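Local coordinates for protein angiotensin-converting enzyme (Anopheles gambiae, PDB 6S1Y) that probably cleaves peptides as a zinc-dependent metallopeptidase of the angiotensin-converting enzyme family, here holding a gamma-polyglutamic acid fragment at its metal centre, at residues A[497-500]-A[501-505]; A[567-570]-A[571-575]; A[353-356]-A[357-361]; A[490-493]-A[494-498]; A[208-211]-A[212-216]. All blocks are in the same frame, centred on the assembly; numbering follows the deposited sequence. Where two conformers were deposited one is given.

Contact 1 of 5, residues A[497-500]-A[501-505]; sequences YFVS and YVIQF. With KSN ((2~{S})-2-[[(4~{S})-4-azanyl-5-oxidanyl-5-oxidanylidene-pentanoyl]amino]pentanedioic acid), chain H.
Gln504 reaches back along its helix to Ser500, and its side-chain amide shows how a buried polar group can be settled by its own helix and a neighbour. Gln504 NE2 lies 3.1 Å from Ser500 OG and equally far from Ser500 O, both weak bonds, while the backbone N of Gln504 makes the ordinary helical bond to that same carbonyl oxygen. A first torsion of 74° sets CG between the backbone N and the carbonyl carbon, folding the amide back over the preceding turn. NE2 there rises 3.7 Å above one face of the Tyr501 ring, offset toward the rim. The stronger partner of this amide is Asp389 on helix 381-395.

Among the apolar pairs, Phe498 CE1 meets Val502 CG2 at 4.1 Å, the two side chains running side by side. Val499 CG1 touches Ile503 CG2 more obliquely; Ile503 also meets Met567, and Val499 faces Tyr198 and Phe203. Beneath them the Ile503 N-H points almost straight at Val499 O, with an N-H...O angle of 176°.

Toward the ligand, Tyr497 OH donates a 2.7 Å hydrogen bond to KSN O15, which lies in the plane of the ring at its edge; KSN N01 sits over one face. Helix 495-514 thus carries buried packing on one flank and, at Tyr497, a wall of the zinc peptidase active-site pocket.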
# COMPACT_ATOMS: atom_id res chain seq x y z
N TYR A 497 4.88 -1.44 0.81
CA TYR A 497 3.89 -1.47 1.89
C TYR A 497 4.39 -2.30 3.07
O TYR A 497 4.15 -1.96 4.23
CB TYR A 497 2.55 -1.99 1.37
CG TYR A 497 2.00 -1.19 0.19
CD1 TYR A 497 1.34 0.03 0.38
CD2 TYR A 497 2.15 -1.65 -1.11
CE1 TYR A 497 0.84 0.76 -0.69
CE2 TYR A 497 1.67 -0.92 -2.19
CZ TYR A 497 1.03 0.28 -1.97
OH TYR A 497 0.53 0.99 -3.04
N PHE A 498 5.15 -3.36 2.81
CA PHE A 498 5.80 -4.10 3.89
C PHE A 498 6.74 -3.18 4.67
O PHE A 498 6.69 -3.12 5.91
CB PHE A 498 6.56 -5.30 3.31
CG PHE A 498 7.21 -6.16 4.36
CD1 PHE A 498 8.44 -5.81 4.91
CD2 PHE A 498 6.59 -7.31 4.81
CE1 PHE A 498 9.03 -6.61 5.89
CE2 PHE A 498 7.18 -8.11 5.78
CZ PHE A 498 8.40 -7.74 6.32
N VAL A 499 7.60 -2.47 3.96
CA VAL A 499 8.53 -1.56 4.63
C VAL A 499 7.77 -0.50 5.41
O VAL A 499 8.07 -0.23 6.58
CB VAL A 499 9.49 -0.94 3.59
CG1 VAL A 499 10.41 0.07 4.23
CG2 VAL A 499 10.31 -2.02 2.95
N SER A 500 6.75 0.09 4.78
CA SER A 500 5.92 1.07 5.47
C SER A 500 5.36 0.53 6.78
O SER A 500 5.33 1.23 7.80
CB SER A 500 4.76 1.49 4.57
OG SER A 500 3.83 2.24 5.34
N TYR A 501 4.82 -0.69 6.76
CA TYR A 501 4.16 -1.21 7.95
C TYR A 501 5.14 -1.49 9.08
O TYR A 501 4.75 -1.44 10.25
CB TYR A 501 3.33 -2.45 7.59
CG TYR A 501 1.90 -2.08 7.23
CD1 TYR A 501 1.63 -1.28 6.12
CD2 TYR A 501 0.83 -2.50 8.01
CE1 TYR A 501 0.34 -0.91 5.79
CE2 TYR A 501 -0.49 -2.13 7.68
CZ TYR A 501 -0.71 -1.33 6.58
OH TYR A 501 -1.98 -0.96 6.25
N VAL A 502 6.42 -1.69 8.77
CA VAL A 502 7.44 -1.73 9.81
C VAL A 502 7.83 -0.32 10.25
O VAL A 502 7.73 0.03 11.43
CB VAL A 502 8.68 -2.50 9.31
CG1 VAL A 502 9.76 -2.49 10.42
CG2 VAL A 502 8.33 -3.91 8.89
N ILE A 503 8.33 0.51 9.32
CA ILE A 503 8.94 1.77 9.74
C ILE A 503 7.91 2.75 10.26
O ILE A 503 8.24 3.63 11.06
CB ILE A 503 9.77 2.44 8.62
CG1 ILE A 503 8.86 2.96 7.51
CG2 ILE A 503 10.79 1.48 8.09
CD1 ILE A 503 9.64 3.53 6.34
N GLN A 504 6.66 2.65 9.81
CA GLN A 504 5.68 3.61 10.30
C GLN A 504 5.58 3.55 11.82
O GLN A 504 5.21 4.55 12.46
CB GLN A 504 4.31 3.40 9.66
CG GLN A 504 3.52 2.18 10.14
CD GLN A 504 2.20 2.02 9.35
OE1 GLN A 504 1.13 2.06 9.93
NE2 GLN A 504 2.30 1.84 8.05
N PHE A 505 5.88 2.40 12.44
CA PHE A 505 5.83 2.36 13.91
C PHE A 505 7.08 2.99 14.51
O PHE A 505 7.02 3.53 15.63
CB PHE A 505 5.62 0.92 14.39
CG PHE A 505 4.25 0.37 14.04
CD1 PHE A 505 4.04 -0.28 12.83
CD2 PHE A 505 3.18 0.53 14.89
CE1 PHE A 505 2.77 -0.76 12.49
CE2 PHE A 505 1.91 0.06 14.56
CZ PHE A 505 1.71 -0.58 13.36
C10 KSN H . -0.53 3.71 -7.36
C13 KSN H . -1.33 3.85 -2.79
C17 KSN H . -3.86 -1.84 -0.77
C02 KSN H . -3.31 -0.73 0.12
C03 KSN H . -2.75 0.51 -0.61
C04 KSN H . -3.23 0.74 -2.03
C05 KSN H . -3.97 2.08 -2.27
C07 KSN H . -2.14 3.04 -3.83
C08 KSN H . -2.04 3.59 -5.24
C09 KSN H . -0.63 3.46 -5.84
N01 KSN H . -2.24 -1.25 0.98
N06 KSN H . -3.45 3.12 -3.18
O11 KSN H . -1.57 3.64 -8.08
O12 KSN H . 0.60 3.97 -7.92
O14 KSN H . -1.88 4.85 -2.26
O15 KSN H . -0.18 3.52 -2.43
O16 KSN H . -5.03 2.26 -1.76
O18 KSN H . -5.07 -1.76 -1.13
O19 KSN H . -3.20 -2.83 -1.17

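Contact 2 of 5, residues A[567-570]-A[571-575]; sequences MSAD and AILEY
Ala569 and Ile572 meet because Ile572 takes a first torsion of -172°, which sends CG1 anti to the backbone N and places CG2 between that N and the carbonyl carbon, facing the preceding turn. Leu573, with a first torsion of -67°, has CG anti to its carbonyl carbon and likewise leans back toward Ala569. The setting is a capped helix N-terminus: Ser568 precedes the turn leading into helix 570-575, and Ser568 OG accepts a capping bond from Asp570 N at 3.1 Å.

The two branched side chains converge on one small residue. Ile572 CG2 stands 4.1 Å from Ala569 CB and closer still, at 3.3 Å, to Ala569 O, while Leu573 CD1 approaches Ala569 CB at 4.3 Å. Ala569 O also accepts from Leu573 N at 3.0 Å, so polar and apolar contacts gather round a single peptide group. One residue on, Glu574 N bonds to Asp570 O, the next bond in the regular helical series. The side chain of Glu574 finds its polar partner outside this turn, where Glu574 OE2 is hydrogen-bonded to the hydroxyl of Tyr518.

Around this cap, Ala571 and Ile572 rest on Phe505 of helix 495-514, and Leu573 packs against helix 203-233. An N-H of the first turn is satisfied through solvent: a water accepts from Ile572 N at 3.0 Å and donates to Ser568 O at 2.7 Å.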
# COMPACT_ATOMS: atom_id res chain seq x y z
N MET A 567 15.83 0.22 9.57
CA MET A 567 14.52 -0.39 9.77
C MET A 567 14.62 -1.45 10.86
O MET A 567 15.54 -2.28 10.87
CB MET A 567 14.04 -1.01 8.46
CG MET A 567 12.84 -1.91 8.56
SD MET A 567 12.32 -2.47 6.90
CE MET A 567 13.31 -3.96 6.69
N SER A 568 13.68 -1.41 11.80
CA SER A 568 13.68 -2.34 12.92
C SER A 568 12.25 -2.64 13.31
O SER A 568 11.42 -1.73 13.34
CB SER A 568 14.43 -1.79 14.13
OG SER A 568 14.27 -2.66 15.23
N ALA A 569 11.98 -3.92 13.57
CA ALA A 569 10.67 -4.35 14.05
C ALA A 569 10.46 -4.12 15.54
O ALA A 569 9.40 -4.51 16.05
CB ALA A 569 10.48 -5.84 13.76
N ASP A 570 11.43 -3.51 16.23
CA ASP A 570 11.30 -3.26 17.66
C ASP A 570 10.01 -2.49 17.96
O ASP A 570 9.22 -2.90 18.82
CB ASP A 570 12.53 -2.48 18.15
CG ASP A 570 12.46 -2.07 19.63
OD1 ASP A 570 11.58 -2.57 20.37
OD2 ASP A 570 13.31 -1.24 20.04
N ALA A 571 9.78 -1.41 17.22
CA ALA A 571 8.64 -0.54 17.49
C ALA A 571 7.32 -1.28 17.34
O ALA A 571 6.45 -1.21 18.21
CB ALA A 571 8.67 0.69 16.58
N ILE A 572 7.16 -2.01 16.24
CA ILE A 572 5.88 -2.67 15.99
C ILE A 572 5.67 -3.86 16.92
O ILE A 572 4.54 -4.12 17.34
CB ILE A 572 5.75 -3.10 14.51
CG1 ILE A 572 4.34 -3.60 14.24
CG2 ILE A 572 6.76 -4.16 14.13
CD1 ILE A 572 4.08 -4.05 12.80
N LEU A 573 6.73 -4.57 17.31
CA LEU A 573 6.57 -5.61 18.32
C LEU A 573 6.19 -5.03 19.68
O LEU A 573 5.41 -5.64 20.41
CB LEU A 573 7.85 -6.44 18.46
CG LEU A 573 8.18 -7.28 17.22
CD1 LEU A 573 9.56 -7.95 17.34
CD2 LEU A 573 7.10 -8.32 17.00
N GLU A 574 6.71 -3.84 20.02
CA GLU A 574 6.28 -3.18 21.26
C GLU A 574 4.81 -2.79 21.17
O GLU A 574 4.06 -2.92 22.15
CB GLU A 574 7.14 -1.95 21.54
CG GLU A 574 6.77 -1.19 22.84
CD GLU A 574 7.57 0.11 23.05
OE1 GLU A 574 8.57 0.37 22.33
OE2 GLU A 574 7.17 0.90 23.95
N TYR A 575 4.40 -2.26 20.02
CA TYR A 575 3.02 -1.79 19.85
C TYR A 575 2.04 -2.92 20.12
O TYR A 575 1.02 -2.72 20.80
CB TYR A 575 2.85 -1.24 18.43
CG TYR A 575 1.51 -0.62 18.13
CD1 TYR A 575 0.44 -1.41 17.71
CD2 TYR A 575 1.32 0.75 18.23
CE1 TYR A 575 -0.79 -0.85 17.42
CE2 TYR A 575 0.08 1.33 17.95
CZ TYR A 575 -0.97 0.51 17.53
OH TYR A 575 -2.20 1.04 17.24
O HOH W 1 8.74 -1.40 13.75

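Contact 3 of 5, residues A[353-356]-A[357-361]; sequences FVVH and HELGH. With ZN (zinc ion), chain G; KSN ((2~{S})-2-[[(4~{S})-4-azanyl-5-oxidanyl-5-oxidanylidene-pentanoyl]amino]pentanedioic acid), chain H.
Val355 and Leu359 run alongside each other in the same direction, with CG1 of the valine 3.8 Å from CD1 of the leucine. They form the apolar flank of helix 349-368 and face Phe290 and Phe297 of helix 286-299. Val354 and Glu358 repeat this alignment one residue earlier, the valine CG1 running beside the aliphatic CG of the glutamate. Beyond CG the Glu358 chain bends, its second torsion being -58°, and the carboxylate swings toward the ligand: Glu358 OE2 stands 2.6 Å from KSN O14 and accepts a weak bond from KSN N06.

His357 and His361 point into the same pocket. His357 CG is anti to the backbone N, with a first torsion of 174°, whereas His361 has its CG anti to the carbonyl carbon, and these different settings one turn apart let both NE2 atoms converge on zinc, each at 2.0 Å. KSN O14 approaches the His357 ring at its edge, in plane. The ligand carboxylate binds the metal unevenly: KSN O15 is 1.9 Å and KSN O14 2.5 Å from zinc. Glu385 supplies the remaining protein ligand.

Second-shell bonds fix the rotation of both rings: His357 ND1 pairs with Asp389 and His361 ND1 with His384. Two histidines one helical turn apart, a glutamate following the first and a glutamate from a later helix make up the HExxH zinc site of the gluzincin-type metallopeptidases.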
# COMPACT_ATOMS: atom_id res chain seq x y z
N PHE A 353 -9.42 6.08 6.87
CA PHE A 353 -7.98 5.82 6.95
C PHE A 353 -7.33 5.88 5.57
O PHE A 353 -6.20 6.34 5.44
CB PHE A 353 -7.68 4.46 7.61
CG PHE A 353 -8.10 4.41 9.04
CD1 PHE A 353 -7.71 5.41 9.93
CD2 PHE A 353 -8.93 3.40 9.50
CE1 PHE A 353 -8.13 5.39 11.24
CE2 PHE A 353 -9.35 3.37 10.81
CZ PHE A 353 -8.96 4.37 11.69
N VAL A 354 -8.01 5.37 4.53
CA VAL A 354 -7.46 5.52 3.18
C VAL A 354 -7.26 7.00 2.87
O VAL A 354 -6.23 7.40 2.32
CB VAL A 354 -8.37 4.84 2.14
CG1 VAL A 354 -7.91 5.18 0.75
CG2 VAL A 354 -8.37 3.30 2.34
N VAL A 355 -8.24 7.85 3.24
CA VAL A 355 -8.10 9.29 3.03
C VAL A 355 -6.77 9.77 3.57
O VAL A 355 -5.98 10.41 2.86
CB VAL A 355 -9.29 10.03 3.67
CG1 VAL A 355 -9.04 11.53 3.75
CG2 VAL A 355 -10.57 9.76 2.87
N HIS A 356 -6.47 9.43 4.82
CA HIS A 356 -5.21 9.84 5.43
C HIS A 356 -4.01 9.25 4.71
O HIS A 356 -3.01 9.94 4.49
CB HIS A 356 -5.19 9.44 6.90
CG HIS A 356 -6.07 10.28 7.76
ND1 HIS A 356 -7.42 10.06 7.86
CD2 HIS A 356 -5.81 11.36 8.53
CE1 HIS A 356 -7.96 10.96 8.67
NE2 HIS A 356 -7.00 11.76 9.09
N HIS A 357 -4.06 7.96 4.35
CA HIS A 357 -2.95 7.36 3.61
C HIS A 357 -2.62 8.20 2.38
O HIS A 357 -1.46 8.55 2.13
CB HIS A 357 -3.29 5.92 3.19
CG HIS A 357 -2.26 5.28 2.30
ND1 HIS A 357 -1.18 4.58 2.79
CD2 HIS A 357 -2.14 5.26 0.95
CE1 HIS A 357 -0.44 4.15 1.78
NE2 HIS A 357 -1.00 4.55 0.66
N GLU A 358 -3.65 8.52 1.59
CA GLU A 358 -3.45 9.28 0.36
C GLU A 358 -3.00 10.71 0.64
O GLU A 358 -2.10 11.23 -0.04
CB GLU A 358 -4.74 9.26 -0.46
CG GLU A 358 -5.23 7.87 -0.86
CD GLU A 358 -4.21 7.09 -1.67
OE1 GLU A 358 -3.36 7.72 -2.33
OE2 GLU A 358 -4.25 5.83 -1.65
N LEU A 359 -3.57 11.37 1.65
CA LEU A 359 -3.16 12.73 1.96
C LEU A 359 -1.73 12.77 2.45
O LEU A 359 -1.10 13.83 2.37
CB LEU A 359 -4.07 13.38 3.02
CG LEU A 359 -5.45 13.84 2.57
CD1 LEU A 359 -6.34 14.22 3.76
CD2 LEU A 359 -5.33 15.02 1.59
N GLY A 360 -1.23 11.65 2.98
CA GLY A 360 0.18 11.59 3.34
C GLY A 360 1.08 11.62 2.12
O GLY A 360 2.15 12.23 2.15
N HIS A 361 0.66 10.94 1.04
CA HIS A 361 1.35 11.06 -0.24
C HIS A 361 1.36 12.53 -0.70
O HIS A 361 2.41 13.08 -1.05
CB HIS A 361 0.67 10.18 -1.31
CG HIS A 361 0.94 8.71 -1.20
ND1 HIS A 361 2.20 8.18 -1.09
CD2 HIS A 361 0.09 7.65 -1.27
CE1 HIS A 361 2.13 6.86 -1.06
NE2 HIS A 361 0.86 6.51 -1.16
ZN ZN G . 0.20 4.63 -0.94
C10 KSN H . -0.53 3.71 -7.36
C13 KSN H . -1.33 3.85 -2.79
C17 KSN H . -3.86 -1.84 -0.77
C02 KSN H . -3.31 -0.73 0.12
C03 KSN H . -2.75 0.51 -0.61
C04 KSN H . -3.23 0.74 -2.03
C05 KSN H . -3.97 2.08 -2.27
C07 KSN H . -2.14 3.04 -3.83
C08 KSN H . -2.04 3.59 -5.24
C09 KSN H . -0.63 3.46 -5.84
N01 KSN H . -2.24 -1.25 0.98
N06 KSN H . -3.45 3.12 -3.18
O11 KSN H . -1.57 3.64 -8.08
O12 KSN H . 0.60 3.97 -7.92
O14 KSN H . -1.88 4.85 -2.26
O15 KSN H . -0.18 3.52 -2.43
O16 KSN H . -5.03 2.26 -1.76
O18 KSN H . -5.07 -1.76 -1.13
O19 KSN H . -3.20 -2.83 -1.17

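Contact 4 of 5, residues A[490-493]-A[494-498]; sequences ADVE and YLRYF. With KSN ((2~{S})-2-[[(4~{S})-4-azanyl-5-oxidanyl-5-oxidanylidene-pentanoyl]amino]pentanedioic acid), chain H.
Glu493 caps the start of helix 495-514 with its side chain, Glu493 OE1 accepting from Arg496 N at 2.8 Å in an N-terminal capping bond. A salt bridge joins the same Glu493 OE1 to Arg496 NE at 3.1 Å, giving the oxygen two donors: the backbone N-H on its syn side and NE on its anti side, from opposite faces of the carboxylate. The carboxylate and guanidinium planes are turned 52° apart, yet OE1 lies at the edge of the guanidinium, in its plane. Glu493 OE2 is satisfied by Tyr198, which fixes the rotation of the group.

Val492 CG1 rests against one guanidinium face, 3.6 Å above the plane and toward its rim, the two side chains crossing at about a right angle. A first torsion of 55° places Arg496 CG between N and the carbonyl carbon and carries the chain back over the cap.

The rings of Tyr494 and Tyr497 meet with their planes at about 45°, Tyr497 CD2 lying over the centre of one Tyr494 face, and Arg496 CG lies over a face of Tyr497. Tyr494 OH donates to KSN O19 at 2.6 Å, with that oxygen at the ring edge, in plane.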
# COMPACT_ATOMS: atom_id res chain seq x y z
N ALA A 490 -1.36 -3.79 -12.35
CA ALA A 490 -0.84 -2.46 -12.67
C ALA A 490 0.67 -2.35 -12.51
O ALA A 490 1.21 -1.24 -12.60
CB ALA A 490 -1.50 -1.38 -11.80
N ASP A 491 1.37 -3.44 -12.22
CA ASP A 491 2.82 -3.43 -12.12
C ASP A 491 3.30 -2.36 -11.14
O ASP A 491 4.18 -1.55 -11.44
CB ASP A 491 3.46 -3.21 -13.50
CG ASP A 491 4.97 -3.09 -13.44
OD1 ASP A 491 5.59 -3.80 -12.61
OD2 ASP A 491 5.54 -2.28 -14.21
N VAL A 492 2.72 -2.38 -9.94
CA VAL A 492 3.17 -1.52 -8.84
C VAL A 492 3.87 -2.42 -7.84
O VAL A 492 3.27 -3.36 -7.31
CB VAL A 492 2.00 -0.77 -8.19
CG1 VAL A 492 2.51 0.03 -7.02
CG2 VAL A 492 1.31 0.15 -9.21
N GLU A 493 5.15 -2.14 -7.60
CA GLU A 493 5.92 -2.82 -6.56
C GLU A 493 5.14 -2.80 -5.24
O GLU A 493 4.48 -1.81 -4.92
CB GLU A 493 7.27 -2.11 -6.42
CG GLU A 493 8.28 -2.82 -5.57
CD GLU A 493 8.36 -2.25 -4.17
OE1 GLU A 493 7.39 -1.60 -3.73
OE2 GLU A 493 9.39 -2.47 -3.52
N TYR A 494 5.20 -3.91 -4.49
CA TYR A 494 4.40 -4.01 -3.26
C TYR A 494 5.23 -4.05 -1.99
O TYR A 494 4.68 -3.82 -0.91
CB TYR A 494 3.49 -5.25 -3.28
CG TYR A 494 2.18 -5.07 -2.53
CD1 TYR A 494 1.13 -4.37 -3.09
CD2 TYR A 494 1.99 -5.62 -1.26
CE1 TYR A 494 -0.07 -4.21 -2.42
CE2 TYR A 494 0.81 -5.47 -0.59
CZ TYR A 494 -0.21 -4.75 -1.16
OH TYR A 494 -1.38 -4.61 -0.47
N LEU A 495 6.54 -4.30 -2.08
CA LEU A 495 7.36 -4.29 -0.88
C LEU A 495 7.33 -2.94 -0.18
O LEU A 495 7.53 -2.87 1.04
CB LEU A 495 8.80 -4.69 -1.21
CG LEU A 495 9.63 -4.95 0.05
CD1 LEU A 495 9.37 -6.36 0.56
CD2 LEU A 495 11.11 -4.73 -0.20
N ARG A 496 7.08 -1.86 -0.92
CA ARG A 496 6.89 -0.55 -0.29
C ARG A 496 5.94 -0.62 0.91
O ARG A 496 6.15 0.07 1.92
CB ARG A 496 6.34 0.46 -1.31
CG ARG A 496 5.06 0.01 -2.01
CD ARG A 496 4.69 0.94 -3.17
NE ARG A 496 5.67 0.92 -4.26
CZ ARG A 496 5.61 1.71 -5.33
NH1 ARG A 496 4.62 2.56 -5.45
NH2 ARG A 496 6.55 1.66 -6.27
N TYR A 497 4.88 -1.44 0.81
CA TYR A 497 3.89 -1.47 1.89
C TYR A 497 4.39 -2.30 3.07
O TYR A 497 4.15 -1.96 4.23
CB TYR A 497 2.55 -1.99 1.37
CG TYR A 497 2.00 -1.19 0.19
CD1 TYR A 497 1.34 0.03 0.38
CD2 TYR A 497 2.15 -1.65 -1.11
CE1 TYR A 497 0.84 0.76 -0.69
CE2 TYR A 497 1.67 -0.92 -2.19
CZ TYR A 497 1.03 0.28 -1.97
OH TYR A 497 0.53 0.99 -3.04
N PHE A 498 5.15 -3.36 2.81
CA PHE A 498 5.80 -4.10 3.89
C PHE A 498 6.74 -3.18 4.67
O PHE A 498 6.69 -3.12 5.91
CB PHE A 498 6.56 -5.30 3.31
CG PHE A 498 7.21 -6.16 4.36
CD1 PHE A 498 8.44 -5.81 4.91
CD2 PHE A 498 6.59 -7.31 4.81
CE1 PHE A 498 9.03 -6.61 5.89
CE2 PHE A 498 7.18 -8.11 5.78
CZ PHE A 498 8.40 -7.74 6.32
C10 KSN H . -0.53 3.71 -7.36
C13 KSN H . -1.33 3.85 -2.79
C17 KSN H . -3.86 -1.84 -0.77
C02 KSN H . -3.31 -0.73 0.12
C03 KSN H . -2.75 0.51 -0.61
C04 KSN H . -3.23 0.74 -2.03
C05 KSN H . -3.97 2.08 -2.27
C07 KSN H . -2.14 3.04 -3.83
C08 KSN H . -2.04 3.59 -5.24
C09 KSN H . -0.63 3.46 -5.84
N01 KSN H . -2.24 -1.25 0.98
N06 KSN H . -3.45 3.12 -3.18
O11 KSN H . -1.57 3.64 -8.08
O12 KSN H . 0.60 3.97 -7.92
O14 KSN H . -1.88 4.85 -2.26
O15 KSN H . -0.18 3.52 -2.43
O16 KSN H . -5.03 2.26 -1.76
O18 KSN H . -5.07 -1.76 -1.13
O19 KSN H . -3.20 -2.83 -1.17

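Contact 5 of 5, residues A[208-211]-A[212-216]; sequences DDVI and EQIRP
Asp208 to Arg215 follow regular alpha-helical i to i+4 bonding within helix 203-233, with Glu212 N bonded to Asp208 O and Ile214 N to Val210 O, until the bond from Arg215 N to Ile211 O weakens and a kink follows at Pro216, whose nitrogen has no bond to the turn before. This stretch of the helix is amphipathic. On its buried side Val210 and Ile214 run alongside each other, CG1 to CG1 at 4.1 Å, turned toward Phe498 and Val502 of helix 495-514 and Leu573 of helix 570-575.

The outer side is polar. Gln213, extended beyond CG, lays its amide back along the helix, Gln213 NE2 reaching Asp209 O in a weak 3.4 Å bond; this carbonyl also accepts the Gln213 backbone N-H. Asp208 and Asp209 turn their carboxylates to Tyr436 and Gln205.

Glu212 and Arg215 form an i to i+3 salt bridge. The arginine chain bends at its third torsion, 51°, and presents its guanidinium side-on. A second carboxylate, Glu219, takes NH2, so the arginine links two acidic groups along the helix. Arg215 NH1 at 2.9 Å and Arg215 NE at 3.0 Å both grip Glu212 OE2, from the same face of the carboxylate and on its syn side.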
# COMPACT_ATOMS: atom_id res chain seq x y z
N ASP A 208 13.10 -10.87 5.38
CA ASP A 208 12.94 -12.21 5.95
C ASP A 208 13.08 -12.17 7.47
O ASP A 208 12.32 -12.83 8.19
CB ASP A 208 13.97 -13.17 5.36
CG ASP A 208 13.80 -13.40 3.86
OD1 ASP A 208 12.77 -13.00 3.26
OD2 ASP A 208 14.72 -14.01 3.27
N ASP A 209 14.03 -11.40 7.99
CA ASP A 209 14.19 -11.37 9.44
C ASP A 209 12.98 -10.73 10.13
O ASP A 209 12.59 -11.16 11.22
CB ASP A 209 15.45 -10.61 9.83
CG ASP A 209 16.71 -11.31 9.40
OD1 ASP A 209 16.64 -12.50 8.99
OD2 ASP A 209 17.77 -10.66 9.48
N VAL A 210 12.38 -9.71 9.52
CA VAL A 210 11.20 -9.11 10.15
C VAL A 210 10.03 -10.10 10.12
O VAL A 210 9.29 -10.23 11.11
CB VAL A 210 10.84 -7.78 9.47
CG1 VAL A 210 9.50 -7.29 9.96
CG2 VAL A 210 11.94 -6.74 9.74
N ILE A 211 9.86 -10.82 9.01
CA ILE A 211 8.78 -11.80 8.93
C ILE A 211 8.91 -12.84 10.03
O ILE A 211 7.92 -13.24 10.64
CB ILE A 211 8.75 -12.46 7.54
CG1 ILE A 211 7.93 -11.62 6.57
CG2 ILE A 211 8.13 -13.84 7.63
CD1 ILE A 211 6.41 -11.56 6.90
N GLU A 212 10.14 -13.29 10.31
CA GLU A 212 10.32 -14.30 11.34
C GLU A 212 10.04 -13.75 12.73
O GLU A 212 9.57 -14.49 13.60
CB GLU A 212 11.73 -14.90 11.27
CG GLU A 212 11.96 -16.06 12.26
CD GLU A 212 10.89 -17.16 12.17
OE1 GLU A 212 10.32 -17.42 11.07
OE2 GLU A 212 10.62 -17.77 13.23
N GLN A 213 10.32 -12.46 12.97
CA GLN A 213 10.02 -11.88 14.28
C GLN A 213 8.53 -11.66 14.46
O GLN A 213 8.01 -11.76 15.58
CB GLN A 213 10.74 -10.55 14.48
CG GLN A 213 12.25 -10.62 14.44
CD GLN A 213 12.86 -9.25 14.53
OE1 GLN A 213 12.91 -8.66 15.62
NE2 GLN A 213 13.28 -8.69 13.41
N ILE A 214 7.83 -11.31 13.38
CA ILE A 214 6.38 -11.13 13.38
C ILE A 214 5.64 -12.46 13.54
O ILE A 214 4.58 -12.52 14.17
CB ILE A 214 6.02 -10.41 12.07
CG1 ILE A 214 6.51 -8.95 12.16
CG2 ILE A 214 4.55 -10.49 11.73
CD1 ILE A 214 6.08 -8.27 13.39
N ARG A 215 6.19 -13.55 12.99
CA ARG A 215 5.44 -14.79 12.84
C ARG A 215 4.79 -15.29 14.13
O ARG A 215 3.60 -15.65 14.08
CB ARG A 215 6.37 -15.87 12.25
CG ARG A 215 5.68 -17.20 11.98
CD ARG A 215 6.69 -18.36 11.69
NE ARG A 215 7.72 -18.44 12.72
CZ ARG A 215 7.52 -18.94 13.94
NH1 ARG A 215 8.51 -18.94 14.83
NH2 ARG A 215 6.33 -19.42 14.29
N PRO A 216 5.46 -15.31 15.28
CA PRO A 216 4.78 -15.88 16.46
C PRO A 216 3.56 -15.09 16.84
O PRO A 216 2.53 -15.66 17.25
CB PRO A 216 5.87 -15.85 17.56
CG PRO A 216 7.16 -15.73 16.81
CD PRO A 216 6.83 -14.89 15.60

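How the contacts relate
All five contacts are local, each within one helix or at a helix start, and none closes a long loop. From the N terminus, contact 5 comes first, on helix 203-233, followed by contact 3 on helix 349-368. Contact 4 opens helix 495-514 and runs into contact 1, sharing Tyr497 and Phe498; contact 2 follows near the C terminus. No contact nests inside another. Helix 495-514 joins the two sides of the group: contacts 1, 3 and 4 all touch the ligand beside zinc, while contacts 1, 2 and 5 pack together through Phe498, Val502, Val210 and Leu573. Contacts 3 and 5 remain apart, their nearest atoms about 17 Å distant.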